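PDB 3QO8: seryl-tRNA synthetase, cytoplasmic from Candida albicans, which catalyses the ATP-dependent attachment of serine to tRNA(Ser), first activating the amino acid as seryl-adenylate and then passing it to the acceptor end of the tRNA. Local coordinates for residues L267-G273 / E302-E308; E315-M319 / C400-T404; A347-D353 / V368-T374. All blocks are in the same frame, centred on the assembly; numbering follows the deposited sequence. Where two conformers were deposited one is given.

Contact 1. Residues L267-G273 / E302-E308. With SSA (5'-O-(N-(L-seryl)-sulfamoyl)adenosine), chain B.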
loop_
_atom_site.group_PDB
_atom_site.type_symbol
_atom_site.label_atom_id
_atom_site.label_comp_id
_atom_site.label_asym_id
_atom_site.label_seq_id
_atom_site.Cartn_x
_atom_site.Cartn_y
_atom_site.Cartn_z
ATOM N N LEU A 267 31.079 -6.230 1.748
ATOM C CA LEU A 267 30.208 -6.114 2.914
ATOM C C LEU A 267 30.891 -5.233 3.951
ATOM O O LEU A 267 32.113 -5.101 3.939
ATOM C CB LEU A 267 29.939 -7.504 3.501
ATOM C CG LEU A 267 29.223 -8.502 2.584
ATOM C CD1 LEU A 267 29.190 -9.892 3.216
ATOM C CD2 LEU A 267 27.811 -7.995 2.297
ATOM N N PRO A 268 30.109 -4.638 4.865
ATOM C CA PRO A 268 28.658 -4.800 4.979
ATOM C C PRO A 268 27.893 -3.996 3.940
ATOM O O PRO A 268 28.383 -2.982 3.442
ATOM C CB PRO A 268 28.360 -4.218 6.366
ATOM C CG PRO A 268 29.378 -3.141 6.512
ATOM C CD PRO A 268 30.639 -3.736 5.903
ATOM N N VAL A 269 26.702 -4.462 3.597
ATOM C CA VAL A 269 25.781 -3.697 2.767
ATOM C C VAL A 269 24.636 -3.233 3.669
ATOM O O VAL A 269 24.002 -4.052 4.330
ATOM C CB VAL A 269 25.223 -4.557 1.623
ATOM C CG1 VAL A 269 24.015 -3.906 1.012
ATOM C CG2 VAL A 269 26.301 -4.822 0.567
ATOM N N ARG A 270 24.387 -1.933 3.707
ATOM C CA ARG A 270 23.386 -1.380 4.609
ATOM C C ARG A 270 22.283 -0.658 3.835
ATOM O O ARG A 270 22.570 0.244 3.052
ATOM C CB ARG A 270 24.059 -0.411 5.578
ATOM C CG ARG A 270 25.227 -1.042 6.385
ATOM C CD ARG A 270 25.709 -0.090 7.473
ATOM N NE ARG A 270 26.658 -0.713 8.402
ATOM C CZ ARG A 270 27.948 -0.404 8.474
ATOM N NH1 ARG A 270 28.447 0.532 7.674
ATOM N NH2 ARG A 270 28.737 -1.011 9.358
ATOM N N TYR A 271 21.032 -1.059 4.056
ATOM C CA TYR A 271 19.891 -0.424 3.392
ATOM C C TYR A 271 19.007 0.345 4.383
ATOM O O TYR A 271 18.684 -0.155 5.460
ATOM C CB TYR A 271 19.037 -1.453 2.660
ATOM C CG TYR A 271 19.763 -2.092 1.504
ATOM C CD1 TYR A 271 20.128 -1.337 0.389
ATOM C CD2 TYR A 271 20.111 -3.430 1.532
ATOM C CE1 TYR A 271 20.824 -1.919 -0.686
ATOM C CE2 TYR A 271 20.796 -4.014 0.473
ATOM C CZ TYR A 271 21.144 -3.254 -0.631
ATOM O OH TYR A 271 21.828 -3.841 -1.674
ATOM N N ALA A 272 18.652 1.565 4.002
ATOM C CA ALA A 272 17.625 2.335 4.675
ATOM C C ALA A 272 16.323 2.051 3.932
ATOM O O ALA A 272 15.997 2.715 2.934
ATOM C CB ALA A 272 17.973 3.810 4.631
ATOM N N GLY A 273 15.593 1.043 4.403
ATOM C CA GLY A 273 14.387 0.601 3.730
ATOM C C GLY A 273 13.228 1.521 4.033
ATOM O O GLY A 273 13.102 2.002 5.143
ATOM N N GLU A 302 13.326 1.375 7.855
ATOM C CA GLU A 302 13.906 0.134 8.332
ATOM C C GLU A 302 15.419 0.137 8.090
ATOM O O GLU A 302 15.881 0.560 7.026
ATOM C CB GLU A 302 13.295 -1.016 7.508
ATOM C CG GLU A 302 13.807 -2.409 7.864
ATOM C CD GLU A 302 13.215 -2.936 9.168
ATOM O OE1 GLU A 302 12.491 -2.167 9.845
ATOM O OE2 GLU A 302 13.462 -4.124 9.508
ATOM N N GLN A 303 16.192 -0.333 9.062
ATOM C CA GLN A 303 17.600 -0.656 8.814
ATOM C C GLN A 303 17.694 -2.111 8.387
ATOM O O GLN A 303 17.202 -2.997 9.088
ATOM C CB GLN A 303 18.435 -0.514 10.090
ATOM C CG GLN A 303 18.468 0.854 10.693
ATOM C CD GLN A 303 19.350 0.874 11.929
ATOM O OE1 GLN A 303 20.558 0.686 11.837
ATOM N NE2 GLN A 303 18.741 1.075 13.089
ATOM N N PHE A 304 18.326 -2.382 7.250
ATOM C CA PHE A 304 18.552 -3.771 6.890
ATOM C C PHE A 304 19.998 -3.926 6.457
ATOM O O PHE A 304 20.479 -3.199 5.580
ATOM C CB PHE A 304 17.606 -4.281 5.790
ATOM C CG PHE A 304 17.728 -5.776 5.558
ATOM C CD1 PHE A 304 16.911 -6.667 6.251
ATOM C CD2 PHE A 304 18.699 -6.284 4.717
ATOM C CE1 PHE A 304 17.038 -8.037 6.069
ATOM C CE2 PHE A 304 18.842 -7.660 4.531
ATOM C CZ PHE A 304 18.014 -8.535 5.208
ATOM N N VAL A 305 20.685 -4.879 7.070
ATOM C CA VAL A 305 22.124 -5.001 6.884
ATOM C C VAL A 305 22.533 -6.442 6.653
ATOM O O VAL A 305 22.026 -7.349 7.303
ATOM C CB VAL A 305 22.899 -4.467 8.114
ATOM C CG1 VAL A 305 24.409 -4.553 7.869
ATOM C CG2 VAL A 305 22.488 -3.034 8.426
ATOM N N LEU A 306 23.452 -6.633 5.712
ATOM C CA LEU A 306 24.082 -7.917 5.481
ATOM C C LEU A 306 25.549 -7.746 5.816
ATOM O O LEU A 306 26.174 -6.762 5.412
ATOM C CB LEU A 306 23.927 -8.333 4.008
ATOM C CG LEU A 306 22.527 -8.499 3.421
ATOM C CD1 LEU A 306 21.929 -7.150 3.086
ATOM C CD2 LEU A 306 22.594 -9.332 2.129
ATOM N N THR A 307 26.099 -8.693 6.567
ATOM C CA THR A 307 27.482 -8.631 6.981
ATOM C C THR A 307 28.102 -10.018 6.880
ATOM O O THR A 307 27.399 -11.012 6.698
ATOM C CB THR A 307 27.624 -8.263 8.488
ATOM O OG1 THR A 307 27.271 -9.400 9.287
ATOM C CG2 THR A 307 26.717 -7.104 8.880
ATOM N N GLU A 308 29.417 -10.075 7.050
ATOM C CA GLU A 308 30.106 -11.343 7.238
ATOM C C GLU A 308 29.670 -11.970 8.554
ATOM O O GLU A 308 29.388 -11.259 9.525
ATOM C CB GLU A 308 31.615 -11.133 7.254
ATOM C CG GLU A 308 32.149 -10.412 6.040
ATOM C CD GLU A 308 33.657 -10.475 5.966
ATOM O OE1 GLU A 308 34.295 -9.407 5.940
ATOM O OE2 GLU A 308 34.204 -11.598 5.931
HETATM N N10 SSA B . 11.454 -5.584 10.473
HETATM C CA SSA B . 11.354 -5.561 11.931
HETATM C CB SSA B . 12.130 -4.369 12.491
HETATM O OG SSA B . 11.460 -3.134 12.166
HETATM C C9 SSA B . 9.914 -5.485 12.356
HETATM O O9 SSA B . 9.012 -5.341 11.539
HETATM N N8 SSA B . 9.687 -5.574 13.662
HETATM S S1 SSA B . 8.276 -5.213 14.329
HETATM O O1S SSA B . 7.245 -6.163 14.021
HETATM O O2S SSA B . 8.455 -5.130 15.741
HETATM O "O5'" SSA B . 7.828 -3.816 13.858
HETATM C "C5'" SSA B . 8.692 -2.697 13.963
HETATM C "C4'" SSA B . 7.925 -1.522 14.579
HETATM O "O4'" SSA B . 6.781 -1.133 13.811
HETATM C "C3'" SSA B . 7.365 -1.811 15.954
HETATM O "O3'" SSA B . 8.409 -1.724 16.936
HETATM C "C2'" SSA B . 6.319 -0.710 16.075
HETATM O "O2'" SSA B . 6.945 0.543 16.414
HETATM C "C1'" SSA B . 5.772 -0.588 14.653
HETATM N N9 SSA B . 4.532 -1.378 14.510
HETATM C C8 SSA B . 4.418 -2.716 14.528
HETATM N N7 SSA B . 3.115 -3.040 14.382
HETATM C C5 SSA B . 2.426 -1.890 14.265
HETATM C C6 SSA B . 1.087 -1.600 14.082
HETATM N N6 SSA B . 0.201 -2.616 13.998
HETATM N N1 SSA B . 0.693 -0.308 13.994
HETATM C C2 SSA B . 1.587 0.684 14.082
HETATM N N3 SSA B . 2.892 0.432 14.247
HETATM C C4 SSA B . 3.324 -0.845 14.354
#

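Contact 2. Residues E315-M319 / C400-T404. With SSA (5'-O-(N-(L-seryl)-sulfamoyl)adenosine), chain B.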
loop_
_atom_site.group_PDB
_atom_site.type_symbol
_atom_site.label_atom_id
_atom_site.label_comp_id
_atom_site.label_asym_id
_atom_site.label_seq_id
_atom_site.Cartn_x
_atom_site.Cartn_y
_atom_site.Cartn_z
ATOM N N GLU A 315 27.890 -5.436 14.319
ATOM C CA GLU A 315 26.911 -4.674 13.547
ATOM C C GLU A 315 25.613 -4.475 14.325
ATOM O O GLU A 315 25.005 -3.403 14.258
ATOM C CB GLU A 315 26.597 -5.361 12.223
ATOM C CG GLU A 315 25.710 -4.501 11.305
ATOM C CD GLU A 315 26.411 -3.243 10.814
ATOM O OE1 GLU A 315 27.657 -3.253 10.712
ATOM O OE2 GLU A 315 25.713 -2.244 10.521
ATOM N N PHE A 316 25.183 -5.517 15.042
ATOM C CA PHE A 316 23.973 -5.442 15.875
ATOM C C PHE A 316 24.076 -4.259 16.843
ATOM O O PHE A 316 23.125 -3.487 17.004
ATOM C CB PHE A 316 23.794 -6.765 16.646
ATOM C CG PHE A 316 22.637 -6.773 17.624
ATOM C CD1 PHE A 316 21.387 -7.216 17.238
ATOM C CD2 PHE A 316 22.822 -6.379 18.947
ATOM C CE1 PHE A 316 20.321 -7.248 18.142
ATOM C CE2 PHE A 316 21.755 -6.397 19.862
ATOM C CZ PHE A 316 20.510 -6.839 19.460
ATOM N N ASP A 317 25.232 -4.118 17.492
ATOM C CA ASP A 317 25.440 -2.997 18.418
ATOM C C ASP A 317 25.385 -1.653 17.678
ATOM O O ASP A 317 24.805 -0.676 18.169
ATOM C CB ASP A 317 26.762 -3.135 19.175
ATOM C CG ASP A 317 26.725 -4.234 20.224
ATOM O OD1 ASP A 317 25.626 -4.582 20.703
ATOM O OD2 ASP A 317 27.802 -4.749 20.574
ATOM N N ARG A 318 25.980 -1.610 16.492
ATOM C CA ARG A 318 25.970 -0.416 15.655
ATOM C C ARG A 318 24.539 -0.011 15.286
ATOM O O ARG A 318 24.184 1.167 15.292
ATOM C CB ARG A 318 26.786 -0.694 14.395
ATOM C CG ARG A 318 27.227 0.527 13.619
ATOM C CD ARG A 318 28.377 0.173 12.675
ATOM N NE ARG A 318 29.608 -0.127 13.403
ATOM C CZ ARG A 318 30.318 -1.246 13.274
ATOM N NH1 ARG A 318 29.935 -2.204 12.437
ATOM N NH2 ARG A 318 31.423 -1.407 13.989
ATOM N N MET A 319 23.720 -1.004 14.951
ATOM C CA MET A 319 22.356 -0.739 14.503
ATOM C C MET A 319 21.434 -0.237 15.622
ATOM O O MET A 319 20.671 0.710 15.416
ATOM C CB MET A 319 21.751 -1.976 13.831
ATOM C CG MET A 319 22.463 -2.357 12.539
ATOM S SD MET A 319 22.011 -3.991 11.953
ATOM C CE MET A 319 20.296 -3.724 11.472
ATOM N N CYS A 400 22.164 -11.705 8.244
ATOM C CA CYS A 400 21.197 -10.628 8.071
ATOM C C CYS A 400 20.737 -10.100 9.417
ATOM O O CYS A 400 20.448 -10.863 10.338
ATOM C CB CYS A 400 19.981 -11.100 7.283
ATOM S SG CYS A 400 20.479 -11.853 5.701
ATOM N N LEU A 401 20.664 -8.782 9.501
ATOM C CA LEU A 401 20.150 -8.110 10.678
ATOM C C LEU A 401 19.117 -7.117 10.214
ATOM O O LEU A 401 19.202 -6.597 9.096
ATOM C CB LEU A 401 21.273 -7.360 11.384
ATOM C CG LEU A 401 22.484 -8.177 11.842
ATOM C CD1 LEU A 401 23.627 -8.027 10.849
ATOM C CD2 LEU A 401 22.923 -7.697 13.233
ATOM N N ASN A 402 18.134 -6.851 11.062
ATOM C CA ASN A 402 17.160 -5.826 10.751
ATOM C C ASN A 402 16.819 -5.075 12.018
ATOM O O ASN A 402 16.826 -5.653 13.114
ATOM C CB ASN A 402 15.906 -6.431 10.107
ATOM C CG ASN A 402 15.077 -7.253 11.087
ATOM O OD1 ASN A 402 14.208 -6.719 11.793
ATOM N ND2 ASN A 402 15.332 -8.561 11.129
ATOM N N SER A 403 16.559 -3.780 11.877
ATOM C CA SER A 403 16.141 -2.978 13.017
ATOM C C SER A 403 15.240 -1.843 12.567
ATOM O O SER A 403 15.532 -1.153 11.593
ATOM C CB SER A 403 17.351 -2.430 13.780
ATOM O OG SER A 403 16.947 -1.505 14.786
ATOM N N THR A 404 14.136 -1.646 13.275
ATOM C CA THR A 404 13.343 -0.460 13.040
ATOM C C THR A 404 14.250 0.761 13.186
ATOM O O THR A 404 15.070 0.810 14.092
ATOM C CB THR A 404 12.238 -0.326 14.087
ATOM O OG1 THR A 404 11.577 -1.588 14.253
ATOM C CG2 THR A 404 11.243 0.755 13.675
HETATM N N10 SSA B . 11.454 -5.584 10.473
HETATM C CA SSA B . 11.354 -5.561 11.931
HETATM C CB SSA B . 12.130 -4.369 12.491
HETATM O OG SSA B . 11.460 -3.134 12.166
HETATM C C9 SSA B . 9.914 -5.485 12.356
HETATM O O9 SSA B . 9.012 -5.341 11.539
HETATM N N8 SSA B . 9.687 -5.574 13.662
HETATM S S1 SSA B . 8.276 -5.213 14.329
HETATM O O1S SSA B . 7.245 -6.163 14.021
HETATM O O2S SSA B . 8.455 -5.130 15.741
HETATM O "O5'" SSA B . 7.828 -3.816 13.858
HETATM C "C5'" SSA B . 8.692 -2.697 13.963
HETATM C "C4'" SSA B . 7.925 -1.522 14.579
HETATM O "O4'" SSA B . 6.781 -1.133 13.811
HETATM C "C3'" SSA B . 7.365 -1.811 15.954
HETATM O "O3'" SSA B . 8.409 -1.724 16.936
HETATM C "C2'" SSA B . 6.319 -0.710 16.075
HETATM O "O2'" SSA B . 6.945 0.543 16.414
HETATM C "C1'" SSA B . 5.772 -0.588 14.653
HETATM N N9 SSA B . 4.532 -1.378 14.510
HETATM C C8 SSA B . 4.418 -2.716 14.528
HETATM N N7 SSA B . 3.115 -3.040 14.382
HETATM C C5 SSA B . 2.426 -1.890 14.265
HETATM C C6 SSA B . 1.087 -1.600 14.082
HETATM N N6 SSA B . 0.201 -2.616 13.998
HETATM N N1 SSA B . 0.693 -0.308 13.994
HETATM C C2 SSA B . 1.587 0.684 14.082
HETATM N N3 SSA B . 2.892 0.432 14.247
HETATM C C4 SSA B . 3.324 -0.845 14.354
#

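Contact 3. Residues A347-D353 / V368-T374. With MG (magnesium ion), chain C; SSA (5'-O-(N-(L-seryl)-sulfamoyl)adenosine), chain B.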
loop_
_atom_site.group_PDB
_atom_site.type_symbol
_atom_site.label_atom_id
_atom_site.label_comp_id
_atom_site.label_asym_id
_atom_site.label_seq_id
_atom_site.Cartn_x
_atom_site.Cartn_y
_atom_site.Cartn_z
ATOM N N ALA A 347 13.452 -16.409 13.378
ATOM C CA ALA A 347 14.668 -15.976 12.697
ATOM C C ALA A 347 15.699 -15.361 13.644
ATOM O O ALA A 347 16.896 -15.424 13.383
ATOM C CB ALA A 347 14.335 -15.010 11.526
ATOM N N ALA A 348 15.237 -14.778 14.751
ATOM C CA ALA A 348 16.114 -13.995 15.614
ATOM C C ALA A 348 16.929 -14.863 16.564
ATOM O O ALA A 348 16.369 -15.680 17.293
ATOM C CB ALA A 348 15.296 -12.973 16.409
ATOM N N ALA A 349 18.251 -14.683 16.549
ATOM C CA ALA A 349 19.117 -15.292 17.550
ATOM C C ALA A 349 19.202 -14.381 18.779
ATOM O O ALA A 349 19.462 -14.851 19.880
ATOM C CB ALA A 349 20.514 -15.553 16.987
ATOM N N LYS A 350 18.970 -13.086 18.576
ATOM C CA LYS A 350 19.001 -12.100 19.657
ATOM C C LYS A 350 18.186 -10.896 19.228
ATOM O O LYS A 350 18.257 -10.493 18.061
ATOM C CB LYS A 350 20.442 -11.660 19.927
ATOM C CG LYS A 350 20.608 -10.684 21.095
ATOM C CD LYS A 350 22.066 -10.293 21.272
ATOM C CE LYS A 350 22.257 -9.352 22.462
ATOM N NZ LYS A 350 21.964 -9.987 23.789
ATOM N N LYS A 351 17.433 -10.307 20.156
ATOM C CA LYS A 351 16.644 -9.122 19.840
ATOM C C LYS A 351 16.655 -8.085 20.969
ATOM O O LYS A 351 16.513 -8.434 22.141
ATOM C CB LYS A 351 15.207 -9.524 19.529
ATOM C CG LYS A 351 14.314 -8.370 19.112
ATOM C CD LYS A 351 13.028 -8.901 18.530
ATOM C CE LYS A 351 11.904 -8.785 19.523
ATOM N NZ LYS A 351 10.692 -9.480 19.034
ATOM N N TYR A 352 16.836 -6.819 20.603
ATOM C CA TYR A 352 16.697 -5.695 21.533
ATOM C C TYR A 352 15.521 -4.874 21.079
ATOM O O TYR A 352 15.378 -4.617 19.886
ATOM C CB TYR A 352 17.912 -4.767 21.487
ATOM C CG TYR A 352 19.110 -5.159 22.328
ATOM C CD1 TYR A 352 19.158 -6.364 23.014
ATOM C CD2 TYR A 352 20.202 -4.304 22.429
ATOM C CE1 TYR A 352 20.267 -6.702 23.768
ATOM C CE2 TYR A 352 21.305 -4.635 23.171
ATOM C CZ TYR A 352 21.337 -5.828 23.840
ATOM O OH TYR A 352 22.453 -6.133 24.583
ATOM N N ASP A 353 14.697 -4.422 22.018
ATOM C CA ASP A 353 13.668 -3.455 21.678
ATOM C C ASP A 353 14.045 -2.112 22.297
ATOM O O ASP A 353 14.611 -2.054 23.399
ATOM C CB ASP A 353 12.295 -3.887 22.211
ATOM C CG ASP A 353 11.642 -4.976 21.368
ATOM O OD1 ASP A 353 12.287 -5.509 20.433
ATOM O OD2 ASP A 353 10.476 -5.312 21.663
ATOM N N VAL A 368 10.810 0.187 18.543
ATOM C CA VAL A 368 11.870 -0.395 17.740
ATOM C C VAL A 368 12.162 -1.828 18.157
ATOM O O VAL A 368 12.261 -2.113 19.358
ATOM C CB VAL A 368 13.183 0.429 17.874
ATOM C CG1 VAL A 368 14.372 -0.339 17.295
ATOM C CG2 VAL A 368 13.040 1.795 17.206
ATOM N N SER A 369 12.289 -2.724 17.172
ATOM C CA SER A 369 12.901 -4.032 17.401
ATOM C C SER A 369 14.135 -4.150 16.525
ATOM O O SER A 369 14.102 -3.800 15.348
ATOM C CB SER A 369 11.948 -5.183 17.069
ATOM O OG SER A 369 10.967 -5.332 18.074
ATOM N N CYS A 370 15.211 -4.663 17.108
ATOM C CA CYS A 370 16.495 -4.806 16.445
ATOM C C CYS A 370 16.955 -6.252 16.638
ATOM O O CYS A 370 17.128 -6.701 17.770
ATOM C CB CYS A 370 17.506 -3.837 17.078
ATOM S SG CYS A 370 19.223 -3.942 16.407
ATOM N N SER A 371 17.139 -6.977 15.539
ATOM C CA SER A 371 17.397 -8.410 15.588
ATOM C C SER A 371 18.616 -8.802 14.777
ATOM O O SER A 371 18.808 -8.314 13.674
ATOM C CB SER A 371 16.199 -9.182 15.023
ATOM O OG SER A 371 15.018 -8.921 15.761
ATOM N N ASN A 372 19.428 -9.696 15.330
ATOM C CA ASN A 372 20.430 -10.416 14.554
ATOM C C ASN A 372 19.837 -11.774 14.217
ATOM O O ASN A 372 19.545 -12.575 15.115
ATOM C CB ASN A 372 21.730 -10.592 15.342
ATOM C CG ASN A 372 22.856 -11.173 14.495
ATOM O OD1 ASN A 372 22.639 -11.615 13.362
ATOM N ND2 ASN A 372 24.067 -11.178 15.048
ATOM N N CYS A 373 19.621 -12.010 12.926
ATOM C CA CYS A 373 19.025 -13.253 12.446
ATOM C C CYS A 373 20.106 -14.187 11.900
ATOM O O CYS A 373 19.807 -15.193 11.250
ATOM C CB CYS A 373 17.959 -12.949 11.366
ATOM S SG CYS A 373 16.549 -11.958 12.025
ATOM N N THR A 374 21.363 -13.852 12.184
ATOM C CA THR A 374 22.514 -14.589 11.657
ATOM C C THR A 374 22.254 -15.068 10.219
ATOM O O THR A 374 21.898 -14.249 9.362
ATOM C CB THR A 374 23.005 -15.726 12.618
ATOM O OG1 THR A 374 21.984 -16.718 12.793
ATOM C CG2 THR A 374 23.380 -15.145 13.979
HETATM MG MG MG C . 8.672 -6.026 17.936
HETATM N N10 SSA B . 11.454 -5.584 10.473
HETATM C CA SSA B . 11.354 -5.561 11.931
HETATM C CB SSA B . 12.130 -4.369 12.491
HETATM O OG SSA B . 11.460 -3.134 12.166
HETATM C C9 SSA B . 9.914 -5.485 12.356
HETATM O O9 SSA B . 9.012 -5.341 11.539
HETATM N N8 SSA B . 9.687 -5.574 13.662
HETATM S S1 SSA B . 8.276 -5.213 14.329
HETATM O O1S SSA B . 7.245 -6.163 14.021
HETATM O O2S SSA B . 8.455 -5.130 15.741
HETATM O "O5'" SSA B . 7.828 -3.816 13.858
HETATM C "C5'" SSA B . 8.692 -2.697 13.963
HETATM C "C4'" SSA B . 7.925 -1.522 14.579
HETATM O "O4'" SSA B . 6.781 -1.133 13.811
HETATM C "C3'" SSA B . 7.365 -1.811 15.954
HETATM O "O3'" SSA B . 8.409 -1.724 16.936
HETATM C "C2'" SSA B . 6.319 -0.710 16.075
HETATM O "O2'" SSA B . 6.945 0.543 16.414
HETATM C "C1'" SSA B . 5.772 -0.588 14.653
HETATM N N9 SSA B . 4.532 -1.378 14.510
HETATM C C8 SSA B . 4.418 -2.716 14.528
HETATM N N7 SSA B . 3.115 -3.040 14.382
HETATM C C5 SSA B . 2.426 -1.890 14.265
HETATM C C6 SSA B . 1.087 -1.600 14.082
HETATM N N6 SSA B . 0.201 -2.616 13.998
HETATM N N1 SSA B . 0.693 -0.308 13.994
HETATM C C2 SSA B . 1.587 0.684 14.082
HETATM N N3 SSA B . 2.892 0.432 14.247
HETATM C C4 SSA B . 3.324 -0.845 14.354
HETATM O O HOH W 1 8.899 -6.838 20.168
HETATM O O HOH W 2 9.415 -8.267 16.848
HETATM O O HOH W 3 6.398 -7.060 18.251
#

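Contact 1. Residues L267-G273 / E302-E308
Leu267, the first residue after a helix, spreads its two methyl carbons over the backbone of the neighbouring strand, CD2 resting on Leu306 O at 3.7 Å and CD1 reaching Glu308 N at 3.8 Å. Its CG lies beside its own backbone N (chi1 -62°), which brings both branches down onto 306-308. A cis peptide then leads into Pro268, whose CG sits over the centre of one face of the Arg270 guanidinium, a group salt-bridged through NE to Glu315, and the strand proper begins. Val269 and Leu306 form an antiparallel hydrogen-bonded pair: Val269 N gives to Leu306 O at 3.0 Å, and Leu306 N answers to Val269 O, also at 3.0 Å. The side chain of Leu306 rises on the same face as Tyr271, and its CD1 meets CE2 of that ring at 4.2 Å, obliquely. Tyr271 is itself tied down by its backbone, N to Phe304 O at 2.7 Å and almost straight, while its hydroxyl bonds to His255 and its side chain packs on Arg181 of the second subunit. These two strands, running at 164° to each other, are those of motif 2, one of the three signature motifs of class II aminoacyl-tRNA synthetases. On the other face, Arg270 and Val305 run alongside each other, the arginine CG against both valine methyls. At the far end of the pairing Gly273 faces Glu302. The Glu302 chain bends at chi2 (76°) away from the glycine strand and delivers its carboxylate to the seryl moiety of the bound analogue: OE1, also salt-bridged to Lys300, takes the hydroxyl OG of SSA at 2.7 Å, and OE2 takes the amino nitrogen N10 of SSA at 2.7 Å.

Contact 2. Residues E315-M319 / C400-T404
Thr404 OG1, at the end of the strand whose Leu401 packs under Met319, is held by two bonds: it donates to the seryl hydroxyl OG of SSA at 2.6 Å and accepts from the backbone N of Ser369. Donor and acceptor roles are thus both used, which fixes the rotation of the hydroxyl. Neighbouring Asn402 also belongs to the pocket, its OD1 lying 3.1 Å from CA of SSA; its CB points away from the helix, and a chi1 of 70° sets the amide against the ligand. The opposite side of the strand belongs to the helix. Met319 lays its sulfur across Leu401, SD to CB at 3.5 Å, and the bend at its last torsion (chi3 69°) swings CE along the strand to within 3.8 Å of Ser403 N. Strand 399-404 is that of class II motif 3, and the helix segment covers its back, nearly aligned with it at 14°. About a turn before Met319, Phe316 meets Leu401 CD2, which lies 3.6 Å from the backbone N of Phe316, as near its CB, and at the edge of its ring, near the plane. That ring continues edge-to-face onto Tyr352. Glu315 contributes only its aliphatic part, CG touching Leu401 CD1 at 4.1 Å, because its chain bends at chi2 and leads the carboxylate away to salt bridges, OE2 with Arg270 and OE1 with Arg318 NH1.

Contact 3. Residues A347-D353 / V368-T374
Lys351 climbs along Ser371, its non-hydrogen-bonded partner in the antiparallel hairpin of strands 350-358 and 363-372, part of the class II catalytic sheet. Its CB stands equally near Ser371 OG and Cys370 O. CG and CD then run past the serine hydroxyl, CD passing Ser371 OG at 3.4 Å. A turn at chi3 (103°) carries CE over toward Ser369 OG, 3.9 Å away. The ammonium NZ ends at the magnesium site without touching the metal: it donates to water 2 at 2.8 Å and weakly to water 1, both of which bind the ion, so the lysine reaches the ion through two of its waters. Magnesium itself is held by Ser369 OG at 2.4 Å, by the sulfamoyl oxygen O2S of SSA at 2.4 Å, by three waters and by Glu366. Asp353 belongs to the second shell. Its OD1 accepts a hydrogen bond from Ser369 OG at 2.7 Å, from above the carboxylate plane, while OD2 accepts one from water 1; one carboxylate therefore orients two metal ligands and would probably strengthen their hold on the ion. On the other face of the hairpin Tyr352 is paired with Cys370 through two backbone bonds. Regularity is lost at the start, where Ala349 and Lys350 both face Asn372 in a classic beta bulge. Ala349 N and Lys350 O share the backbone of that one asparagine, whose side chain closes an Asx turn, OD1 accepting from Thr374 N at 2.8 Å.

In the fold
Strands of the three contacts belong to one sheet, in the order 269-278, 297-307, 399-404, 363-372, 350-358, with the helix of contact 2 packed on it. Contact 2 occupies the middle, its centre 8 Å from those of contacts 1 and 3, which are themselves 14 Å apart and do not touch. Its strand is stitched to both neighbours, with probable hydrogen bonds from Gln303 N to Ser403 O (2.7 Å) and from Ser371 N to Asn402 O (2.8 Å). Together they line one SSA molecule: contacts 1 and 2 hold its seryl end, contact 3 its sulfamoyl oxygen through the magnesium ion. The side chain of Glu302 is about 10 Å from a bound magnesium ion.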